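Side-chain contacts in saframycin Mx1 synthetase B (Legionella pneumophila subsp. pneumophila, PDB 3KXW), which is a fatty acid AMP ligase of the ANL superfamily of AMP-binding enzymes, modelled here with 5'-O-[(S)-(dodecanoyloxy)(hydroxy)phosphoryl]adenosine: residues Y96-A99 and L103-K106; V360-D365 and F445-E450. All blocks are in the same frame, centred on the assembly; numbering follows the deposited sequence.

Contact 1 (Y96-A99 and L103-K106); sequences YPPA and LLDK
L103, near the start of helix 101-114, packs against Y96, P97, P98 and A99. These four residues lie in the short loop between strand 91-95 and that helix. The contact folds the loop onto the first turns of the helix that follows, in the AMP-binding enzyme family region. P98 sits at the centre of an inverse gamma turn, with a weak hydrogen bond from A99 N back to P97 O. The turn brings P98 closest to the helix, beside L104.

The L103 side chain runs along this turn. Its CB lies 3.8 Å from P98 CA. With chi1 at -72°, CG stands beside the backbone N and anti to the carbonyl carbon, and the two methyls part over the loop. CD1 reaches P97 O at 3.8 Å and also meets A99 N. CD2 goes the other way, to Y96 CB at 3.9 Å, and approaches the tyrosine ring obliquely.

P98 CB meets the next helix residue: it is 3.6 Å from L104 CA and 3.8 Å from L104 CD1. The proline is buried, and F129 and L71 also touch it. K106 NZ comes obliquely to the Y96 ring, 4.3 Å from CE2, and is hydrogen-bonded to Q534. That ring also meets H218.

A water also links loop and helix. It donates to two backbone carbonyls, Y96 O at 3.0 Å and L103 O at 2.8 Å.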
ATOM      1  N   TYR A  96      -5.262  10.688   2.832  1.00 23.78           N
ATOM      2  CA  TYR A  96      -6.543  10.401   2.183  1.00 24.78           C
ATOM      3  C   TYR A  96      -7.540  11.488   2.535  1.00 23.57           C
ATOM      4  O   TYR A  96      -7.609  11.906   3.684  1.00 24.33           O
ATOM      5  CB  TYR A  96      -7.124   9.082   2.719  1.00 26.45           C
ATOM      6  CG  TYR A  96      -6.354   7.825   2.385  1.00 27.65           C
ATOM      7  CD1 TYR A  96      -6.649   7.085   1.228  1.00 31.73           C
ATOM      8  CD2 TYR A  96      -5.361   7.337   3.243  1.00 31.74           C
ATOM      9  CE1 TYR A  96      -5.951   5.910   0.917  1.00 28.70           C
ATOM     10  CE2 TYR A  96      -4.657   6.163   2.933  1.00 31.57           C
ATOM     11  CZ  TYR A  96      -4.961   5.460   1.770  1.00 31.14           C
ATOM     12  OH  TYR A  96      -4.258   4.313   1.465  1.00 32.18           O
ATOM     13  N   PRO A  97      -8.331  11.947   1.561  1.00 21.98           N
ATOM     14  CA  PRO A  97      -9.400  12.886   1.912  1.00 24.96           C
ATOM     15  C   PRO A  97     -10.294  12.274   3.002  1.00 26.28           C
ATOM     16  O   PRO A  97     -10.640  11.090   2.903  1.00 27.79           O
ATOM     17  CB  PRO A  97     -10.147  13.063   0.581  1.00 25.17           C
ATOM     18  CG  PRO A  97      -9.075  12.896  -0.437  1.00 24.09           C
ATOM     19  CD  PRO A  97      -8.177  11.801   0.103  1.00 24.36           C
ATOM     20  N   PRO A  98     -10.620  13.056   4.048  1.00 26.15           N
ATOM     21  CA  PRO A  98     -11.321  12.555   5.245  1.00 25.02           C
ATOM     22  C   PRO A  98     -12.823  12.443   4.996  1.00 27.76           C
ATOM     23  O   PRO A  98     -13.621  13.150   5.619  1.00 27.08           O
ATOM     24  CB  PRO A  98     -11.014  13.621   6.304  1.00 26.84           C
ATOM     25  CG  PRO A  98     -10.793  14.893   5.520  1.00 27.09           C
ATOM     26  CD  PRO A  98     -10.274  14.487   4.147  1.00 25.99           C
ATOM     27  N   ALA A  99     -13.188  11.551   4.082  1.00 26.23           N
ATOM     28  CA  ALA A  99     -14.557  11.478   3.575  1.00 30.60           C
ATOM     29  C   ALA A  99     -15.537  10.864   4.569  1.00 30.46           C
ATOM     30  O   ALA A  99     -16.741  11.096   4.488  1.00 29.94           O
ATOM     31  CB  ALA A  99     -14.594  10.720   2.258  1.00 29.14           C
ATOM     32  N   LEU A 103     -11.664   8.057   8.593  1.00 25.89           N
ATOM     33  CA  LEU A 103     -10.668   8.792   7.799  1.00 28.88           C
ATOM     34  C   LEU A 103     -10.429  10.196   8.360  1.00 26.01           C
ATOM     35  O   LEU A 103      -9.345  10.765   8.201  1.00 26.19           O
ATOM     36  CB  LEU A 103     -11.086   8.902   6.326  1.00 25.29           C
ATOM     37  CG  LEU A 103     -11.023   7.626   5.486  1.00 25.79           C
ATOM     38  CD1 LEU A 103     -11.920   7.791   4.257  1.00 27.68           C
ATOM     39  CD2 LEU A 103      -9.603   7.252   5.075  1.00 28.02           C
ATOM     40  N   LEU A 104     -11.455  10.760   8.989  1.00 26.50           N
ATOM     41  CA  LEU A 104     -11.353  12.115   9.541  1.00 26.43           C
ATOM     42  C   LEU A 104     -10.626  12.116  10.880  1.00 25.78           C
ATOM     43  O   LEU A 104      -9.809  12.999  11.168  1.00 23.07           O
ATOM     44  CB  LEU A 104     -12.736  12.746   9.682  1.00 27.93           C
ATOM     45  CG  LEU A 104     -12.759  14.108  10.392  1.00 24.67           C
ATOM     46  CD1 LEU A 104     -11.953  15.143   9.629  1.00 29.01           C
ATOM     47  CD2 LEU A 104     -14.211  14.556  10.547  1.00 28.76           C
ATOM     48  N   ASP A 105     -10.917  11.106  11.688  1.00 26.35           N
ATOM     49  CA  ASP A 105     -10.176  10.872  12.914  1.00 25.92           C
ATOM     50  C   ASP A 105      -8.679  10.687  12.612  1.00 23.99           C
ATOM     51  O   ASP A 105      -7.824  11.246  13.297  1.00 23.78           O
ATOM     52  CB  ASP A 105     -10.729   9.620  13.604  1.00 28.24           C
ATOM     53  CG  ASP A 105      -9.888   9.191  14.772  1.00 28.91           C
ATOM     54  OD1 ASP A 105      -9.973   9.857  15.821  1.00 27.89           O
ATOM     55  OD2 ASP A 105      -9.137   8.195  14.635  1.00 30.97           O
ATOM     56  N   LYS A 106      -8.367   9.887  11.598  1.00 23.71           N
ATOM     57  CA  LYS A 106      -6.975   9.658  11.220  1.00 23.77           C
ATOM     58  C   LYS A 106      -6.314  10.974  10.799  1.00 22.83           C
ATOM     59  O   LYS A 106      -5.195  11.282  11.207  1.00 21.41           O
ATOM     60  CB  LYS A 106      -6.878   8.599  10.107  1.00 26.52           C
ATOM     61  CG  LYS A 106      -5.502   8.512   9.446  1.00 27.49           C
ATOM     62  CD  LYS A 106      -5.156   7.110   8.986  1.00 32.65           C
ATOM     63  CE  LYS A 106      -5.902   6.710   7.734  1.00 30.21           C
ATOM     64  NZ  LYS A 106      -5.252   5.498   7.159  1.00 35.62           N
TER
HETATM   65  O   HOH W   1      -7.122  10.964   6.437  1.00 25.37           O

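Contact 2 (V360-D365 and F445-E450)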
ATOM      1  N   VAL A 360      12.707 -24.315  11.041  1.00 21.61           N
ATOM      2  CA  VAL A 360      11.767 -24.656   9.988  1.00 20.99           C
ATOM      3  C   VAL A 360      11.822 -26.166   9.725  1.00 22.52           C
ATOM      4  O   VAL A 360      12.895 -26.749   9.573  1.00 21.41           O
ATOM      5  CB  VAL A 360      12.051 -23.882   8.680  1.00 20.17           C
ATOM      6  CG1 VAL A 360      11.018 -24.257   7.593  1.00 21.53           C
ATOM      7  CG2 VAL A 360      12.074 -22.360   8.934  1.00 20.42           C
ATOM      8  N   HIS A 361      10.648 -26.774   9.677  1.00 22.28           N
ATOM      9  CA  HIS A 361      10.505 -28.200   9.432  1.00 24.27           C
ATOM     10  C   HIS A 361       9.824 -28.402   8.097  1.00 23.24           C
ATOM     11  O   HIS A 361       8.706 -27.938   7.880  1.00 24.75           O
ATOM     12  CB  HIS A 361       9.756 -28.839  10.602  1.00 23.91           C
ATOM     13  CG  HIS A 361      10.410 -28.550  11.915  1.00 23.30           C
ATOM     14  ND1 HIS A 361      11.491 -29.269  12.374  1.00 23.62           N
ATOM     15  CD2 HIS A 361      10.207 -27.558  12.814  1.00 24.95           C
ATOM     16  CE1 HIS A 361      11.899 -28.760  13.524  1.00 24.60           C
ATOM     17  NE2 HIS A 361      11.144 -27.715  13.809  1.00 25.46           N
ATOM     18  N   PHE A 362      10.527 -29.066   7.189  1.00 24.27           N
ATOM     19  CA  PHE A 362      10.117 -29.149   5.803  1.00 26.93           C
ATOM     20  C   PHE A 362       9.390 -30.468   5.535  1.00 28.83           C
ATOM     21  O   PHE A 362       9.499 -31.404   6.315  1.00 27.24           O
ATOM     22  CB  PHE A 362      11.351 -29.056   4.903  1.00 28.09           C
ATOM     23  CG  PHE A 362      12.074 -27.746   4.989  1.00 25.99           C
ATOM     24  CD1 PHE A 362      11.615 -26.642   4.293  1.00 26.36           C
ATOM     25  CD2 PHE A 362      13.233 -27.627   5.747  1.00 27.22           C
ATOM     26  CE1 PHE A 362      12.295 -25.429   4.358  1.00 25.27           C
ATOM     27  CE2 PHE A 362      13.914 -26.423   5.817  1.00 23.98           C
ATOM     28  CZ  PHE A 362      13.450 -25.327   5.114  1.00 24.03           C
ATOM     29  N   ALA A 363       8.651 -30.536   4.433  1.00 28.89           N
ATOM     30  CA  ALA A 363       7.896 -31.744   4.101  1.00 32.75           C
ATOM     31  C   ALA A 363       7.855 -31.983   2.595  1.00 35.04           C
ATOM     32  O   ALA A 363       8.104 -31.065   1.810  1.00 33.46           O
ATOM     33  CB  ALA A 363       6.478 -31.668   4.682  1.00 29.93           C
ATOM     34  N   ASP A 364       7.549 -33.217   2.195  1.00 36.57           N
ATOM     35  CA  ASP A 364       7.438 -33.561   0.780  1.00 38.92           C
ATOM     36  C   ASP A 364       6.313 -32.775   0.101  1.00 39.57           C
ATOM     37  O   ASP A 364       5.279 -32.490   0.715  1.00 37.20           O
ATOM     38  CB  ASP A 364       7.231 -35.069   0.590  1.00 41.79           C
ATOM     39  CG  ASP A 364       8.432 -35.894   1.055  1.00 43.94           C
ATOM     40  OD1 ASP A 364       9.567 -35.364   1.060  1.00 43.01           O
ATOM     41  OD2 ASP A 364       8.236 -37.078   1.413  1.00 46.95           O
ATOM     42  N   ASP A 365       6.525 -32.473  -1.179  1.00 41.99           N
ATOM     43  CA  ASP A 365       5.773 -31.457  -1.925  1.00 46.33           C
ATOM     44  C   ASP A 365       4.251 -31.479  -1.871  1.00 45.98           C
ATOM     45  O   ASP A 365       3.609 -30.629  -2.482  1.00 50.91           O
ATOM     46  CB  ASP A 365       6.221 -31.406  -3.390  1.00 47.06           C
ATOM     47  CG  ASP A 365       7.377 -30.451  -3.607  1.00 50.16           C
ATOM     48  OD1 ASP A 365       7.869 -30.349  -4.754  1.00 53.31           O
ATOM     49  OD2 ASP A 365       7.796 -29.801  -2.624  1.00 45.81           O
ATOM     50  N   PHE A 445      12.533 -16.333   7.783  1.00 16.27           N
ATOM     51  CA  PHE A 445      13.788 -17.032   7.769  1.00 17.89           C
ATOM     52  C   PHE A 445      14.449 -16.907   6.410  1.00 15.88           C
ATOM     53  O   PHE A 445      13.789 -16.677   5.414  1.00 16.32           O
ATOM     54  CB  PHE A 445      13.575 -18.504   8.159  1.00 15.94           C
ATOM     55  CG  PHE A 445      12.718 -19.298   7.185  1.00 16.39           C
ATOM     56  CD1 PHE A 445      13.297 -20.044   6.165  1.00 18.37           C
ATOM     57  CD2 PHE A 445      11.341 -19.325   7.321  1.00 15.46           C
ATOM     58  CE1 PHE A 445      12.510 -20.801   5.275  1.00 16.76           C
ATOM     59  CE2 PHE A 445      10.548 -20.061   6.440  1.00 16.58           C
ATOM     60  CZ  PHE A 445      11.145 -20.809   5.417  1.00 17.37           C
ATOM     61  N   LEU A 446      15.767 -17.061   6.392  1.00 16.79           N
ATOM     62  CA  LEU A 446      16.532 -17.073   5.151  1.00 16.60           C
ATOM     63  C   LEU A 446      16.838 -18.516   4.768  1.00 18.69           C
ATOM     64  O   LEU A 446      17.253 -19.320   5.610  1.00 18.75           O
ATOM     65  CB  LEU A 446      17.843 -16.311   5.331  1.00 16.65           C
ATOM     66  CG  LEU A 446      17.688 -14.770   5.333  1.00 16.38           C
ATOM     67  CD1 LEU A 446      18.956 -14.042   5.796  1.00 16.55           C
ATOM     68  CD2 LEU A 446      17.288 -14.271   3.950  1.00 16.47           C
ATOM     69  N   HIS A 447      16.643 -18.823   3.497  1.00 16.66           N
ATOM     70  CA  HIS A 447      16.973 -20.133   2.967  1.00 19.72           C
ATOM     71  C   HIS A 447      17.641 -19.960   1.609  1.00 17.82           C
ATOM     72  O   HIS A 447      17.032 -19.450   0.670  1.00 19.23           O
ATOM     73  CB  HIS A 447      15.698 -20.970   2.852  1.00 19.35           C
ATOM     74  CG  HIS A 447      15.921 -22.338   2.275  1.00 20.76           C
ATOM     75  ND1 HIS A 447      16.258 -23.424   3.054  1.00 21.64           N
ATOM     76  CD2 HIS A 447      15.841 -22.797   1.003  1.00 23.25           C
ATOM     77  CE1 HIS A 447      16.392 -24.491   2.285  1.00 23.57           C
ATOM     78  NE2 HIS A 447      16.143 -24.138   1.036  1.00 23.41           N
ATOM     79  N   GLU A 448      18.898 -20.367   1.494  1.00 20.64           N
ATOM     80  CA  GLU A 448      19.636 -20.187   0.233  1.00 20.43           C
ATOM     81  C   GLU A 448      19.522 -18.749  -0.278  1.00 18.61           C
ATOM     82  O   GLU A 448      19.252 -18.478  -1.465  1.00 19.30           O
ATOM     83  CB  GLU A 448      19.168 -21.208  -0.792  1.00 23.50           C
ATOM     84  CG  GLU A 448      19.191 -22.596  -0.167  1.00 25.70           C
ATOM     85  CD  GLU A 448      19.015 -23.719  -1.152  1.00 30.15           C
ATOM     86  OE1 GLU A 448      18.526 -23.478  -2.272  1.00 31.18           O
ATOM     87  OE2 GLU A 448      19.356 -24.868  -0.782  1.00 34.89           O
ATOM     88  N   ASN A 449      19.759 -17.845   0.667  1.00 19.93           N
ATOM     89  CA  ASN A 449      19.768 -16.407   0.468  1.00 19.36           C
ATOM     90  C   ASN A 449      18.461 -15.846  -0.060  1.00 20.43           C
ATOM     91  O   ASN A 449      18.453 -14.834  -0.759  1.00 19.44           O
ATOM     92  CB  ASN A 449      20.946 -15.959  -0.397  1.00 22.71           C
ATOM     93  CG  ASN A 449      21.244 -14.462  -0.241  1.00 23.03           C
ATOM     94  OD1 ASN A 449      21.210 -13.915   0.869  1.00 23.59           O
ATOM     95  ND2 ASN A 449      21.533 -13.802  -1.350  1.00 21.08           N
ATOM     96  N   GLU A 450      17.355 -16.509   0.262  1.00 18.86           N
ATOM     97  CA  GLU A 450      16.058 -15.916  -0.027  1.00 19.13           C
ATOM     98  C   GLU A 450      15.217 -15.817   1.227  1.00 18.47           C
ATOM     99  O   GLU A 450      15.285 -16.683   2.110  1.00 16.92           O
ATOM    100  CB  GLU A 450      15.356 -16.664  -1.152  1.00 20.56           C
ATOM    101  CG  GLU A 450      16.173 -16.552  -2.439  1.00 20.76           C
ATOM    102  CD  GLU A 450      15.422 -16.922  -3.679  1.00 22.13           C
ATOM    103  OE1 GLU A 450      14.182 -16.922  -3.646  1.00 22.95           O
ATOM    104  OE2 GLU A 450      16.087 -17.180  -4.698  1.00 23.18           O
TER
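V360 points a methyl straight at the ring of F445. The contact joins a loop, between strands 347-350 and 371-374, to the beta hairpin of strands 442-447 and 450-456. A type I' turn from H447 to E450 closes this hairpin.

The two side chains cross at about a right angle. V360 CG2 sits over the ring centre of F445, 3.5 Å from the centroid and 11° off the ring normal. This is a CH-pi contact, and CG2 is close to all six ring carbons. In F445, chi1 at 64° puts CG between the backbone N and the carbonyl carbon, and chi2 near a right angle turns a ring face to V360. V360 CG1 is farther away, 4.1 Å from F445 CZ. This same methyl lies over one face of F362, toward the rim.

F362 and H447 meet less squarely. Their ring planes are inclined at 55° and the centroids are 5.5 Å apart, so the pair is oblique. L348 touches both rings. H447 ND1 is hydrogen-bonded to D397, which helps fix the imidazole. The nearest approach of the two rings is from F362 CZ to H447 ND1, at 4.0 Å.

Contacts 1 and 2 lie on opposite sides of the chain's centre. Their own centres are about 42 Å apart, and their nearest atoms about 27 Å, so they do not touch. Contact 1 is local, with three residues between its segments. Contact 2 joins segments separated by 79 residues and lies farther out, its centre about 27 Å from the chain's centre, against about 16 Å for contact 1. The side chain of Y96 is about 9 Å from the bound ligand, and that of F445 about 11 Å. Neither side chain touches it. The contacts lie in separate parts of the chain, one a loop on a helix, the other a loop on a beta hairpin.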